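Local coordinates for alpha-catenin-like protein hmp-1 (PDB 5XA5) that binds beta-catenin, cadherin and actin filaments at cell junctions, and is required for cell migration in body enclosure and cell shape change in elongation, at residues A[80-85]-A[145-150]; A[140-145]-A[191-196]. One frame throughout, in Å; residues are numbered along the deposited sequence.

Contact 1: A[80-85]-A[145-150]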
# COMPACT_ATOMS: atom_id res chain seq x y z
N ASN A 80 11.71 -5.57 9.87
CA ASN A 80 12.08 -6.59 10.82
C ASN A 80 11.13 -7.77 10.83
O ASN A 80 11.53 -8.93 10.69
CB ASN A 80 12.14 -5.99 12.25
CG ASN A 80 10.89 -5.18 12.61
OD1 ASN A 80 10.32 -4.44 11.76
ND2 ASN A 80 10.46 -5.31 13.89
N SER A 81 9.86 -7.44 11.03
CA SER A 81 8.84 -8.38 11.49
C SER A 81 8.42 -9.37 10.41
O SER A 81 7.94 -10.47 10.70
CB SER A 81 7.60 -7.60 11.97
OG SER A 81 8.01 -6.37 12.53
N ASP A 82 8.57 -8.95 9.16
CA ASP A 82 8.08 -9.72 8.03
C ASP A 82 9.12 -9.74 6.91
O ASP A 82 9.04 -8.96 5.96
CB ASP A 82 6.77 -9.12 7.52
CG ASP A 82 5.95 -10.11 6.72
OD1 ASP A 82 6.51 -11.14 6.30
OD2 ASP A 82 4.75 -9.85 6.50
N PRO A 83 10.10 -10.63 7.02
CA PRO A 83 11.22 -10.68 6.06
C PRO A 83 10.82 -11.16 4.67
O PRO A 83 11.38 -10.66 3.70
CB PRO A 83 12.20 -11.65 6.73
CG PRO A 83 11.32 -12.54 7.54
CD PRO A 83 10.23 -11.65 8.07
N ARG A 84 9.89 -12.10 4.58
CA ARG A 84 9.41 -12.56 3.27
C ARG A 84 8.68 -11.46 2.52
O ARG A 84 8.66 -11.47 1.29
CB ARG A 84 8.48 -13.77 3.38
CG ARG A 84 9.07 -15.09 3.86
CD ARG A 84 8.02 -16.20 3.85
NE ARG A 84 7.30 -16.27 5.10
CZ ARG A 84 7.58 -17.19 6.01
NH1 ARG A 84 8.47 -18.17 5.75
NH2 ARG A 84 6.93 -17.21 7.15
N ALA A 85 8.06 -10.53 3.25
CA ALA A 85 7.35 -9.43 2.62
C ALA A 85 8.36 -8.53 1.92
O ALA A 85 8.17 -8.15 0.76
CB ALA A 85 6.54 -8.67 3.64
N ASP A 145 1.70 -2.19 2.58
CA ASP A 145 1.13 -1.07 3.31
C ASP A 145 -0.05 -1.55 4.19
O ASP A 145 -0.24 -1.06 5.30
CB ASP A 145 0.66 0.04 2.34
CG ASP A 145 1.83 0.77 1.67
OD1 ASP A 145 2.96 0.74 2.22
OD2 ASP A 145 1.62 1.38 0.59
N VAL A 146 -0.82 -2.52 3.69
CA VAL A 146 -1.95 -3.05 4.46
C VAL A 146 -1.42 -3.86 5.64
O VAL A 146 -1.97 -3.78 6.75
CB VAL A 146 -2.87 -3.91 3.58
CG1 VAL A 146 -3.78 -4.80 4.46
CG2 VAL A 146 -3.69 -3.03 2.67
N LYS A 147 -0.34 -4.62 5.43
CA LYS A 147 0.24 -5.43 6.50
C LYS A 147 0.70 -4.56 7.65
O LYS A 147 0.66 -4.96 8.81
CB LYS A 147 1.41 -6.26 5.98
CG LYS A 147 0.99 -7.55 5.29
CD LYS A 147 2.18 -8.46 5.04
CE LYS A 147 1.71 -9.86 4.65
NZ LYS A 147 2.85 -10.75 4.30
N VAL A 148 1.17 -3.36 7.32
CA VAL A 148 1.55 -2.40 8.35
C VAL A 148 0.34 -1.99 9.20
O VAL A 148 0.45 -1.89 10.43
CB VAL A 148 2.21 -1.17 7.72
CG1 VAL A 148 2.40 -0.05 8.73
CG2 VAL A 148 3.55 -1.56 7.12
N ILE A 149 -0.81 -1.78 8.57
CA ILE A 149 -2.01 -1.45 9.33
C ILE A 149 -2.40 -2.63 10.21
O ILE A 149 -2.75 -2.44 11.38
CB ILE A 149 -3.18 -1.09 8.41
CG1 ILE A 149 -2.77 0.04 7.48
CG2 ILE A 149 -4.37 -0.64 9.25
CD1 ILE A 149 -3.87 0.49 6.57
N VAL A 150 -2.34 -3.83 9.65
CA VAL A 150 -2.70 -5.04 10.41
C VAL A 150 -1.79 -5.20 11.62
O VAL A 150 -2.23 -5.62 12.70
CB VAL A 150 -2.67 -6.30 9.51
CG1 VAL A 150 -2.81 -7.57 10.34
CG2 VAL A 150 -3.78 -6.22 8.45
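D82 lays its carboxylate across the end of the K147 side chain, the two side chains crossing at about a right angle. The pair joins the start of one helix to the flank of another in this vinculin-family N-terminal domain: D82 is the N-cap of helix 83-112, and K147 belongs to the long helix 117-165. The lysine is extended beyond CG and reaches out from its helix to place NZ 3.0 Å from D82 OD2, a salt bridge and hydrogen bond that meets the oxygen on its syn side, 18° out of the carboxylate plane. The other oxygen turns back to its own helix. With CG anti to the backbone N (chi1 -159°), D82 OD1 accepts a weak capping bond of 3.5 Å from A85 N. One carboxylate thus serves two donors, and both the lysine and the helix N-terminus would be expected to stabilise its negative charge. With an alanine here, the N-H of A85 would probably lose its side-chain cap and the K147 ammonium its acidic mate. Elsewhere K147 also touches I78 in the preceding loop. The ammonium also passes the methyl group of A85, CB lying 4.3 Å from K147 NZ.

Contact 2: A[140-145]-A[191-196]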
# COMPACT_ATOMS: atom_id res chain seq x y z
N LEU A 140 1.77 -4.90 -5.11
CA LEU A 140 2.45 -5.54 -3.99
C LEU A 140 2.73 -4.52 -2.89
O LEU A 140 2.57 -4.82 -1.70
CB LEU A 140 3.75 -6.19 -4.48
CG LEU A 140 4.59 -6.80 -3.36
CD1 LEU A 140 3.79 -7.89 -2.67
CD2 LEU A 140 5.89 -7.34 -3.94
N ALA A 141 3.13 -3.31 -3.27
CA ALA A 141 3.40 -2.26 -2.29
C ALA A 141 2.18 -1.95 -1.44
O ALA A 141 2.29 -1.74 -0.23
CB ALA A 141 3.88 -0.98 -2.98
N ASP A 142 1.00 -1.93 -2.06
CA ASP A 142 -0.22 -1.67 -1.31
C ASP A 142 -0.47 -2.81 -0.33
O ASP A 142 -0.91 -2.57 0.80
CB ASP A 142 -1.41 -1.49 -2.25
CG ASP A 142 -2.67 -1.07 -1.51
OD1 ASP A 142 -2.66 0.06 -0.98
OD2 ASP A 142 -3.66 -1.84 -1.49
N SER A 143 -0.17 -4.04 -0.73
CA SER A 143 -0.46 -5.17 0.16
C SER A 143 0.43 -5.10 1.40
O SER A 143 0.02 -5.53 2.49
CB SER A 143 -0.27 -6.50 -0.56
OG SER A 143 1.10 -6.78 -0.74
N ILE A 144 1.64 -4.56 1.23
CA ILE A 144 2.58 -4.43 2.35
C ILE A 144 2.16 -3.25 3.23
O ILE A 144 2.22 -3.30 4.45
CB ILE A 144 4.03 -4.23 1.86
CG1 ILE A 144 4.46 -5.40 0.97
CG2 ILE A 144 4.97 -4.06 3.03
CD1 ILE A 144 4.15 -6.75 1.56
N ASP A 145 1.70 -2.19 2.58
CA ASP A 145 1.13 -1.07 3.31
C ASP A 145 -0.05 -1.55 4.19
O ASP A 145 -0.24 -1.06 5.30
CB ASP A 145 0.66 0.04 2.34
CG ASP A 145 1.83 0.77 1.67
OD1 ASP A 145 2.96 0.74 2.22
OD2 ASP A 145 1.62 1.38 0.59
N ARG A 191 -9.18 5.40 8.87
CA ARG A 191 -10.05 6.36 8.17
C ARG A 191 -9.49 6.69 6.79
O ARG A 191 -10.25 6.80 5.81
CB ARG A 191 -10.19 7.63 9.00
CG ARG A 191 -11.21 7.52 10.11
CD ARG A 191 -11.20 8.76 10.99
NE ARG A 191 -12.20 8.68 12.04
CZ ARG A 191 -13.11 9.62 12.28
NH1 ARG A 191 -13.14 10.71 11.53
NH2 ARG A 191 -13.99 9.47 13.26
N ARG A 192 -8.18 6.85 6.71
CA ARG A 192 -7.55 7.17 5.42
C ARG A 192 -7.65 5.98 4.47
O ARG A 192 -7.90 6.16 3.28
CB ARG A 192 -6.09 7.60 5.60
CG ARG A 192 -5.94 8.89 6.40
CD ARG A 192 -4.48 9.28 6.59
NE ARG A 192 -3.92 9.89 5.39
CZ ARG A 192 -2.85 9.44 4.74
NH1 ARG A 192 -2.23 8.35 5.17
NH2 ARG A 192 -2.42 10.07 3.66
N ARG A 193 -7.46 4.78 5.01
CA ARG A 193 -7.61 3.58 4.20
C ARG A 193 -9.03 3.47 3.66
O ARG A 193 -9.24 3.11 2.49
CB ARG A 193 -7.25 2.32 5.02
CG ARG A 193 -7.36 1.03 4.24
CD ARG A 193 -6.40 1.08 3.08
NE ARG A 193 -6.43 -0.16 2.31
CZ ARG A 193 -5.64 -0.38 1.26
NH1 ARG A 193 -4.76 0.55 0.89
NH2 ARG A 193 -5.74 -1.51 0.59
N ALA A 194 -10.01 3.78 4.50
CA ALA A 194 -11.40 3.70 4.08
C ALA A 194 -11.68 4.61 2.89
O ALA A 194 -12.38 4.21 1.96
CB ALA A 194 -12.31 4.06 5.24
N ILE A 195 -11.13 5.82 2.91
CA ILE A 195 -11.29 6.78 1.81
C ILE A 195 -10.66 6.26 0.50
O ILE A 195 -11.14 6.54 -0.61
CB ILE A 195 -10.67 8.15 2.20
CG1 ILE A 195 -11.52 8.82 3.27
CG2 ILE A 195 -10.50 9.06 0.99
CD1 ILE A 195 -10.91 10.09 3.81
N ASP A 196 -9.60 5.46 0.63
CA ASP A 196 -8.86 4.96 -0.52
C ASP A 196 -9.40 3.62 -1.02
O ASP A 196 -8.95 3.12 -2.05
CB ASP A 196 -7.37 4.84 -0.14
CG ASP A 196 -6.45 4.65 -1.35
OD1 ASP A 196 -6.72 5.20 -2.43
OD2 ASP A 196 -5.43 3.95 -1.19
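Two helices of the vinculin-family bundle fold, the long 117-165 and the following 169-196, are clamped together here by a buried bidentate salt bridge between D142 and R193. The arginine grips the carboxylate end-on: R193 NH1 donates to D142 OD1 at 2.9 Å, and R193 NH2 donates to D142 OD2 at 3.0 Å. Both bonds are nearly straight, the first with an N-H...O angle of 163°. The side chains come from opposite directions, and the carboxylate sits at the guanidinium edge with the two planes 24° apart, so each nitrogen faces its own oxygen from the syn side. D142 projects toward the partner helix. R193 starts off obliquely to it, but the bend at chi2 (61°) swings the remaining, extended part of the chain round until its terminal nitrogens reach the acid. I149 of helix 117-165 and L206 of helix 200-229 pack against R193, while S22 of the N-terminal loop touches both partners. D196 is a second acid close by, its OD2 4.8 Å from D142 OD1, but its carboxylate is occupied by S22 OG and the backbone N of N24. On the helix of D142, S143 OG adds a 2.6 Å bond to L140 O, which also accepts the helical N-H of I144. The chain of another protein lies alongside: it puts an apolar side chain on D142, and its backbone is hydrogen-bonded to both oxygens of the D145 carboxylate. Paired on both oxygens, D142 can probably remain charged despite its burial, and the two-bond grip implies that the guanidinium is fixed in rotation as well as in position.

How the contacts relate
From the N terminus, the chain first supplies 80-85 at the start of helix 83-112, then turns back into the long helix 117-165, where 140-145 and 145-150 overlap at D145, and then runs through helix 169-196 to 191-196. Contact 1 closes a loop of 59 residues and contact 2 one of 45; because their segments alternate, the two loops cross. Helix 117-165 is common to both, tied to helix 83-112 by contact 1 and to helix 169-196 by contact 2. The centres are 12 Å apart, yet the sites touch, with V146 CG2 3.3 Å from R193 NH2 and A85 CB 3.7 Å from I144 CD1.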